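Local coordinates for ferripyochelin binding protein (Pyrococcus horikoshii, PDB 1V3W) that probably acts as a gamma-class carbonic anhydrase, a zinc enzyme interconverting carbon dioxide and bicarbonate, and also carries calcium sites, at residues S40-Y51 against N61-T72. Sequence-based numbering, arbitrary orientation.
With CA (calcium ion), chain C; ZN (zinc ion), chain B; EDO (1,2-ethanediol), chain H.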
ATOM      1  N   SER A  40       8.410   5.440   1.707  1.00  6.05           N
ATOM      2  CA  SER A  40       7.213   4.881   2.326  1.00  8.04           C
ATOM      3  C   SER A  40       7.241   3.378   2.592  1.00  7.56           C
ATOM      4  O   SER A  40       6.227   2.799   2.985  1.00 11.67           O
ATOM      5  CB  SER A  40       5.987   5.239   1.477  1.00 11.80           C
ATOM      6  OG  SER A  40       4.980   5.863   2.259  1.00 14.77           O
ATOM      7  N   ALA A  41       8.389   2.748   2.374  1.00  6.32           N
ATOM      8  CA  ALA A  41       8.519   1.324   2.654  1.00  9.90           C
ATOM      9  C   ALA A  41       8.699   1.203   4.165  1.00  9.81           C
ATOM     10  O   ALA A  41       9.283   2.086   4.794  1.00 11.75           O
ATOM     11  CB  ALA A  41       9.728   0.749   1.934  1.00  8.93           C
ATOM     12  N   VAL A  42       8.193   0.122   4.746  1.00  6.27           N
ATOM     13  CA  VAL A  42       8.308  -0.095   6.182  1.00  6.48           C
ATOM     14  C   VAL A  42       8.864  -1.476   6.494  1.00  5.69           C
ATOM     15  O   VAL A  42       8.301  -2.485   6.072  1.00  7.01           O
ATOM     16  CB  VAL A  42       6.932   0.036   6.895  1.00  4.18           C
ATOM     17  CG1 VAL A  42       7.096  -0.207   8.393  1.00  7.51           C
ATOM     18  CG2 VAL A  42       6.338   1.421   6.643  1.00  7.70           C
ATOM     19  N   LEU A  43       9.984  -1.512   7.209  1.00  5.98           N
ATOM     20  CA  LEU A  43      10.596  -2.769   7.628  1.00  5.89           C
ATOM     21  C   LEU A  43      10.538  -2.716   9.153  1.00  7.30           C
ATOM     22  O   LEU A  43      11.366  -2.074   9.799  1.00  6.97           O
ATOM     23  CB  LEU A  43      12.049  -2.880   7.141  1.00  7.27           C
ATOM     24  CG  LEU A  43      12.240  -3.127   5.640  1.00  9.59           C
ATOM     25  CD1 LEU A  43      11.840  -1.887   4.857  1.00 16.22           C
ATOM     26  CD2 LEU A  43      13.689  -3.479   5.356  1.00 13.14           C
ATOM     27  N   ARG A  44       9.534  -3.378   9.721  1.00  7.79           N
ATOM     28  CA  ARG A  44       9.345  -3.367  11.166  1.00  6.31           C
ATOM     29  C   ARG A  44       9.891  -4.621  11.840  1.00  6.64           C
ATOM     30  O   ARG A  44       9.241  -5.661  11.873  1.00  7.81           O
ATOM     31  CB  ARG A  44       7.853  -3.173  11.480  1.00  6.90           C
ATOM     32  CG  ARG A  44       7.524  -3.019  12.962  1.00  7.17           C
ATOM     33  CD  ARG A  44       6.328  -2.077  13.185  1.00  6.75           C
ATOM     34  NE  ARG A  44       5.106  -2.517  12.513  1.00  6.65           N
ATOM     35  CZ  ARG A  44       4.220  -3.364  13.033  1.00  6.25           C
ATOM     36  NH1 ARG A  44       4.409  -3.877  14.242  1.00  7.11           N
ATOM     37  NH2 ARG A  44       3.135  -3.693  12.343  1.00  6.57           N
ATOM     38  N   GLY A  45      11.104  -4.509  12.375  1.00  7.65           N
ATOM     39  CA  GLY A  45      11.734  -5.635  13.046  1.00  8.42           C
ATOM     40  C   GLY A  45      11.508  -5.605  14.545  1.00  8.00           C
ATOM     41  O   GLY A  45      12.468  -5.575  15.320  1.00  9.90           O
ATOM     42  N   ASP A  46      10.243  -5.620  14.958  1.00  6.37           N
ATOM     43  CA  ASP A  46       9.909  -5.573  16.380  1.00  5.93           C
ATOM     44  C   ASP A  46       9.538  -6.911  17.017  1.00 10.04           C
ATOM     45  O   ASP A  46       9.277  -6.975  18.220  1.00 10.29           O
ATOM     46  CB  ASP A  46       8.804  -4.536  16.638  1.00  6.54           C
ATOM     47  CG  ASP A  46       7.548  -4.782  15.815  1.00  7.32           C
ATOM     48  OD1 ASP A  46       7.480  -5.795  15.086  1.00  7.32           O
ATOM     49  OD2 ASP A  46       6.621  -3.945  15.904  1.00  7.65           O
ATOM     50  N   ILE A  47       9.504  -7.970  16.214  1.00  8.85           N
ATOM     51  CA  ILE A  47       9.224  -9.308  16.727  1.00  8.54           C
ATOM     52  C   ILE A  47      10.433 -10.146  16.311  1.00 11.20           C
ATOM     53  O   ILE A  47      11.399 -10.248  17.067  1.00 14.56           O
ATOM     54  CB  ILE A  47       7.910  -9.890  16.147  1.00  8.25           C
ATOM     55  CG1 ILE A  47       6.732  -8.976  16.515  1.00  9.53           C
ATOM     56  CG2 ILE A  47       7.665 -11.289  16.709  1.00 10.99           C
ATOM     57  CD1 ILE A  47       5.384  -9.453  15.997  1.00 11.50           C
ATOM     58  N   GLU A  48      10.396 -10.727  15.115  1.00  9.87           N
ATOM     59  CA  GLU A  48      11.530 -11.507  14.623  1.00  9.22           C
ATOM     60  C   GLU A  48      12.365 -10.617  13.702  1.00 12.84           C
ATOM     61  O   GLU A  48      11.938  -9.533  13.309  1.00  8.58           O
ATOM     62  CB  GLU A  48      11.062 -12.736  13.837  1.00  9.95           C
ATOM     63  CG  GLU A  48      10.247 -13.758  14.624  1.00 10.27           C
ATOM     64  CD  GLU A  48      11.009 -14.364  15.788  1.00 20.57           C
ATOM     65  OE1 GLU A  48      12.258 -14.344  15.765  1.00 25.26           O
ATOM     66  OE2 GLU A  48      10.354 -14.877  16.719  1.00 20.00           O
ATOM     67  N   GLN A  49      13.555 -11.083  13.352  1.00  9.89           N
ATOM     68  CA  GLN A  49      14.440 -10.322  12.483  1.00  7.34           C
ATOM     69  C   GLN A  49      13.972 -10.275  11.033  1.00  8.06           C
ATOM     70  O   GLN A  49      13.301 -11.190  10.543  1.00  8.66           O
ATOM     71  CB  GLN A  49      15.849 -10.924  12.516  1.00 10.45           C
ATOM     72  CG  GLN A  49      16.872 -10.180  11.659  1.00 12.51           C
ATOM     73  CD  GLN A  49      18.254 -10.816  11.701  1.00 14.31           C
ATOM     74  OE1 GLN A  49      18.551 -11.748  10.950  1.00 17.21           O
ATOM     75  NE2 GLN A  49      19.102 -10.316  12.591  1.00 13.72           N
ATOM     76  N   ILE A  50      14.316  -9.182  10.360  1.00  8.01           N
ATOM     77  CA  ILE A  50      14.031  -9.024   8.939  1.00  7.24           C
ATOM     78  C   ILE A  50      15.416  -8.884   8.329  1.00  7.27           C
ATOM     79  O   ILE A  50      16.138  -7.932   8.631  1.00  8.32           O
ATOM     80  CB  ILE A  50      13.221  -7.753   8.631  1.00  6.77           C
ATOM     81  CG1 ILE A  50      11.824  -7.877   9.238  1.00  6.50           C
ATOM     82  CG2 ILE A  50      13.131  -7.552   7.115  1.00  8.78           C
ATOM     83  CD1 ILE A  50      11.042  -6.582   9.229  1.00  6.79           C
ATOM     84  N   TYR A  51      15.792  -9.853   7.500  1.00  6.19           N
ATOM     85  CA  TYR A  51      17.098  -9.853   6.855  1.00  7.40           C
ATOM     86  C   TYR A  51      16.941  -9.649   5.355  1.00  6.04           C
ATOM     87  O   TYR A  51      16.153 -10.344   4.716  1.00  7.59           O
ATOM     88  CB  TYR A  51      17.801 -11.190   7.108  1.00  8.63           C
ATOM     89  CG  TYR A  51      19.165 -11.291   6.472  1.00 10.38           C
ATOM     90  CD1 TYR A  51      20.312 -10.927   7.176  1.00 12.21           C
ATOM     91  CD2 TYR A  51      19.307 -11.718   5.154  1.00 11.57           C
ATOM     92  CE1 TYR A  51      21.571 -10.990   6.577  1.00 10.96           C
ATOM     93  CE2 TYR A  51      20.554 -11.778   4.548  1.00  9.53           C
ATOM     94  CZ  TYR A  51      21.677 -11.415   5.264  1.00  9.73           C
ATOM     95  OH  TYR A  51      22.901 -11.475   4.645  1.00 14.57           O
ATOM     96  N   ASN A  61       6.162   1.987  -0.648  1.00  5.53           N
ATOM     97  CA  ASN A  61       4.949   1.547   0.034  1.00  5.85           C
ATOM     98  C   ASN A  61       4.841   0.062   0.347  1.00  5.41           C
ATOM     99  O   ASN A  61       3.747  -0.462   0.563  1.00  6.41           O
ATOM    100  CB  ASN A  61       3.716   2.036  -0.737  1.00  3.06           C
ATOM    101  CG  ASN A  61       3.426   3.500  -0.471  1.00  6.40           C
ATOM    102  OD1 ASN A  61       3.359   3.914   0.681  1.00  7.87           O
ATOM    103  ND2 ASN A  61       3.258   4.288  -1.526  1.00  7.10           N
ATOM    104  N   VAL A  62       5.989  -0.605   0.381  1.00  5.20           N
ATOM    105  CA  VAL A  62       6.049  -2.020   0.729  1.00  4.65           C
ATOM    106  C   VAL A  62       6.079  -2.123   2.252  1.00  6.40           C
ATOM    107  O   VAL A  62       6.558  -1.216   2.928  1.00  7.11           O
ATOM    108  CB  VAL A  62       7.352  -2.668   0.203  1.00  5.53           C
ATOM    109  CG1 VAL A  62       7.599  -4.012   0.892  1.00  6.70           C
ATOM    110  CG2 VAL A  62       7.264  -2.864  -1.292  1.00  5.53           C
ATOM    111  N   SER A  63       5.533  -3.207   2.791  1.00  6.18           N
ATOM    112  CA  SER A  63       5.599  -3.441   4.227  1.00  4.82           C
ATOM    113  C   SER A  63       6.216  -4.818   4.434  1.00  4.59           C
ATOM    114  O   SER A  63       5.892  -5.765   3.713  1.00  5.54           O
ATOM    115  CB  SER A  63       4.212  -3.433   4.878  1.00  7.60           C
ATOM    116  OG  SER A  63       3.614  -2.157   4.810  1.00  6.43           O
ATOM    117  N   ILE A  64       7.132  -4.919   5.390  1.00  5.74           N
ATOM    118  CA  ILE A  64       7.732  -6.202   5.721  1.00  6.00           C
ATOM    119  C   ILE A  64       7.614  -6.350   7.227  1.00  7.34           C
ATOM    120  O   ILE A  64       7.971  -5.443   7.981  1.00  7.56           O
ATOM    121  CB  ILE A  64       9.218  -6.296   5.316  1.00  5.83           C
ATOM    122  CG1 ILE A  64       9.363  -6.060   3.813  1.00  7.64           C
ATOM    123  CG2 ILE A  64       9.762  -7.683   5.676  1.00  7.31           C
ATOM    124  CD1 ILE A  64      10.791  -6.172   3.301  1.00 12.74           C
ATOM    125  N   HIS A  65       7.074  -7.482   7.660  1.00  6.99           N
ATOM    126  CA  HIS A  65       6.908  -7.745   9.077  1.00  7.13           C
ATOM    127  C   HIS A  65       7.114  -9.232   9.323  1.00  6.23           C
ATOM    128  O   HIS A  65       7.441  -9.982   8.400  1.00  6.70           O
ATOM    129  CB  HIS A  65       5.511  -7.324   9.535  1.00  7.57           C
ATOM    130  CG  HIS A  65       5.381  -7.189  11.020  1.00  7.33           C
ATOM    131  ND1 HIS A  65       4.259  -7.596  11.709  1.00  8.47           N
ATOM    132  CD2 HIS A  65       6.233  -6.691  11.946  1.00  8.01           C
ATOM    133  CE1 HIS A  65       4.428  -7.356  12.999  1.00  9.21           C
ATOM    134  NE2 HIS A  65       5.617  -6.808  13.169  1.00  9.08           N
ATOM    135  N   THR A  66       6.919  -9.652  10.567  1.00  6.33           N
ATOM    136  CA  THR A  66       7.100 -11.047  10.943  1.00  8.30           C
ATOM    137  C   THR A  66       6.079 -11.446  11.998  1.00  7.42           C
ATOM    138  O   THR A  66       5.314 -10.617  12.492  1.00  8.57           O
ATOM    139  CB  THR A  66       8.492 -11.282  11.558  1.00  8.93           C
ATOM    140  OG1 THR A  66       8.568 -10.607  12.821  1.00  8.30           O
ATOM    141  CG2 THR A  66       9.590 -10.756  10.636  1.00  7.42           C
ATOM    142  N   SER A  67       6.082 -12.733  12.332  1.00 10.77           N
ATOM    143  CA  SER A  67       5.207 -13.281  13.358  1.00  9.16           C
ATOM    144  C   SER A  67       6.135 -14.037  14.297  1.00 10.58           C
ATOM    145  O   SER A  67       7.248 -14.395  13.907  1.00 10.97           O
ATOM    146  CB  SER A  67       4.186 -14.240  12.739  1.00 14.99           C
ATOM    147  OG  SER A  67       4.819 -15.208  11.922  1.00 32.18           O
ATOM    148  N   HIS A  68       5.701 -14.264  15.531  1.00 13.92           N
ATOM    149  CA  HIS A  68       6.536 -14.990  16.479  1.00 15.46           C
ATOM    150  C   HIS A  68       6.931 -16.344  15.897  1.00 13.44           C
ATOM    151  O   HIS A  68       6.073 -17.138  15.506  1.00 13.88           O
ATOM    152  CB  HIS A  68       5.809 -15.188  17.812  1.00 16.48           C
ATOM    153  CG  HIS A  68       5.762 -13.958  18.666  1.00 19.83           C
ATOM    154  ND1 HIS A  68       4.786 -12.996  18.537  1.00 27.81           N
ATOM    155  CD2 HIS A  68       6.588 -13.530  19.651  1.00 21.98           C
ATOM    156  CE1 HIS A  68       5.008 -12.026  19.408  1.00 20.03           C
ATOM    157  NE2 HIS A  68       6.095 -12.326  20.095  1.00 26.41           N
ATOM    158  N   GLY A  69       8.235 -16.592  15.834  1.00 14.38           N
ATOM    159  CA  GLY A  69       8.729 -17.847  15.298  1.00 16.95           C
ATOM    160  C   GLY A  69       8.857 -17.858  13.787  1.00 17.52           C
ATOM    161  O   GLY A  69       9.265 -18.863  13.202  1.00 17.04           O
ATOM    162  N   TYR A  70       8.518 -16.738  13.152  1.00 13.93           N
ATOM    163  CA  TYR A  70       8.590 -16.639  11.698  1.00 13.90           C
ATOM    164  C   TYR A  70       9.305 -15.385  11.222  1.00 10.35           C
ATOM    165  O   TYR A  70       8.673 -14.385  10.884  1.00 10.39           O
ATOM    166  CB  TYR A  70       7.183 -16.679  11.104  1.00 16.66           C
ATOM    167  CG  TYR A  70       6.512 -18.020  11.261  1.00 14.35           C
ATOM    168  CD1 TYR A  70       6.877 -19.099  10.457  1.00 17.99           C
ATOM    169  CD2 TYR A  70       5.534 -18.221  12.233  1.00 18.29           C
ATOM    170  CE1 TYR A  70       6.286 -20.349  10.618  1.00 23.98           C
ATOM    171  CE2 TYR A  70       4.936 -19.467  12.403  1.00 22.82           C
ATOM    172  CZ  TYR A  70       5.319 -20.526  11.593  1.00 22.17           C
ATOM    173  OH  TYR A  70       4.734 -21.760  11.758  1.00 29.75           O
ATOM    174  N   PRO A  71      10.640 -15.418  11.196  1.00 11.65           N
ATOM    175  CA  PRO A  71      11.372 -14.239  10.739  1.00 12.86           C
ATOM    176  C   PRO A  71      11.228 -14.103   9.229  1.00 10.66           C
ATOM    177  O   PRO A  71      10.772 -15.031   8.555  1.00 12.00           O
ATOM    178  CB  PRO A  71      12.806 -14.543  11.162  1.00 15.57           C
ATOM    179  CG  PRO A  71      12.876 -16.032  11.032  1.00 23.14           C
ATOM    180  CD  PRO A  71      11.565 -16.480  11.637  1.00 12.68           C
ATOM    181  N   THR A  72      11.581 -12.940   8.697  1.00  9.38           N
ATOM    182  CA  THR A  72      11.518 -12.745   7.260  1.00  8.05           C
ATOM    183  C   THR A  72      12.952 -12.712   6.776  1.00  8.30           C
ATOM    184  O   THR A  72      13.745 -11.883   7.220  1.00  9.08           O
ATOM    185  CB  THR A  72      10.813 -11.433   6.882  1.00  7.66           C
ATOM    186  OG1 THR A  72       9.409 -11.556   7.143  1.00  8.07           O
ATOM    187  CG2 THR A  72      11.021 -11.129   5.404  1.00  7.53           C
TER
HETATM  188 CA    CA C3002       3.023   4.614   2.809  0.50  9.37          CA
HETATM  189 ZN    ZN B3001       2.293  -8.319  10.931  1.00 27.29          ZN
HETATM  190  C1  EDO H2001       6.056   9.396   2.862  1.00 33.60           C
HETATM  191  O1  EDO H2001       6.608   8.246   3.490  1.00 33.17           O
HETATM  192  C2  EDO H2001       6.587  10.682   3.538  1.00 34.49           C
HETATM  193  O2  EDO H2001       7.487  10.365   4.608  1.00 37.87           O
HETATM  194  O   HOH W   1       9.603  -8.143  13.214  1.00  7.73           O
HETATM  195  O   HOH W   2       0.988  -7.968  12.160  1.00 13.25           O
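Arg44 lays its guanidinium over one face of the zinc-binding His65 ring: Arg44 CZ sits 3.7 Å from His65 NE2, displaced toward the ring's rim, with the two planes 32° apart. The pair stands on adjacent coils of the left-handed parallel beta-helix of hexapeptide-repeat proteins. With CG anti to the backbone N, the arginine chain bends at chi2 and chi3 to bring its end back over the ring. Arg44 NH1 and His65 NE2 both donate, so their proximity is no bond; each instead reaches one oxygen of Asp46. Arg44 NH1 forms a salt bridge with Asp46 OD2 (2.8 Å), while His65 NE2 donates to Asp46 OD1 at 2.9 Å, only 1° out of the imidazole plane, and both oxygens use syn lone pairs. His166 of a neighbouring subunit also holds this carboxylate. The Asp46 bond fixes the ring's rotation and leaves His65 ND1 for zinc, 2.2 Å away; His87 of the same chain and His82 of a neighbouring subunit are further ligands. A leucine in place of Arg44 would probably leave Asp46 with fewer partners and the His65 ring without its cationic cover.

Strands 42-45 and 63-65 run parallel, and Val42 N, Val42 O and Arg44 N bond across them. Past the corner, Thr72 N and Tyr51 N continue the pairing in the next sheet. Inside, Ile50 CG2 meets Ile64 CG2 at 3.7 Å.

At one end, Ser40 OG and Asn61 OD1 share a calcium ion with the same residues of other subunits, tying the trimer together. At the other, Ile47 CG2 stands over the centre of the His68 ring, 2° off its normal, and Gly69 N donates to Glu48 OE2 (2.9 Å) from above the carboxylate plane.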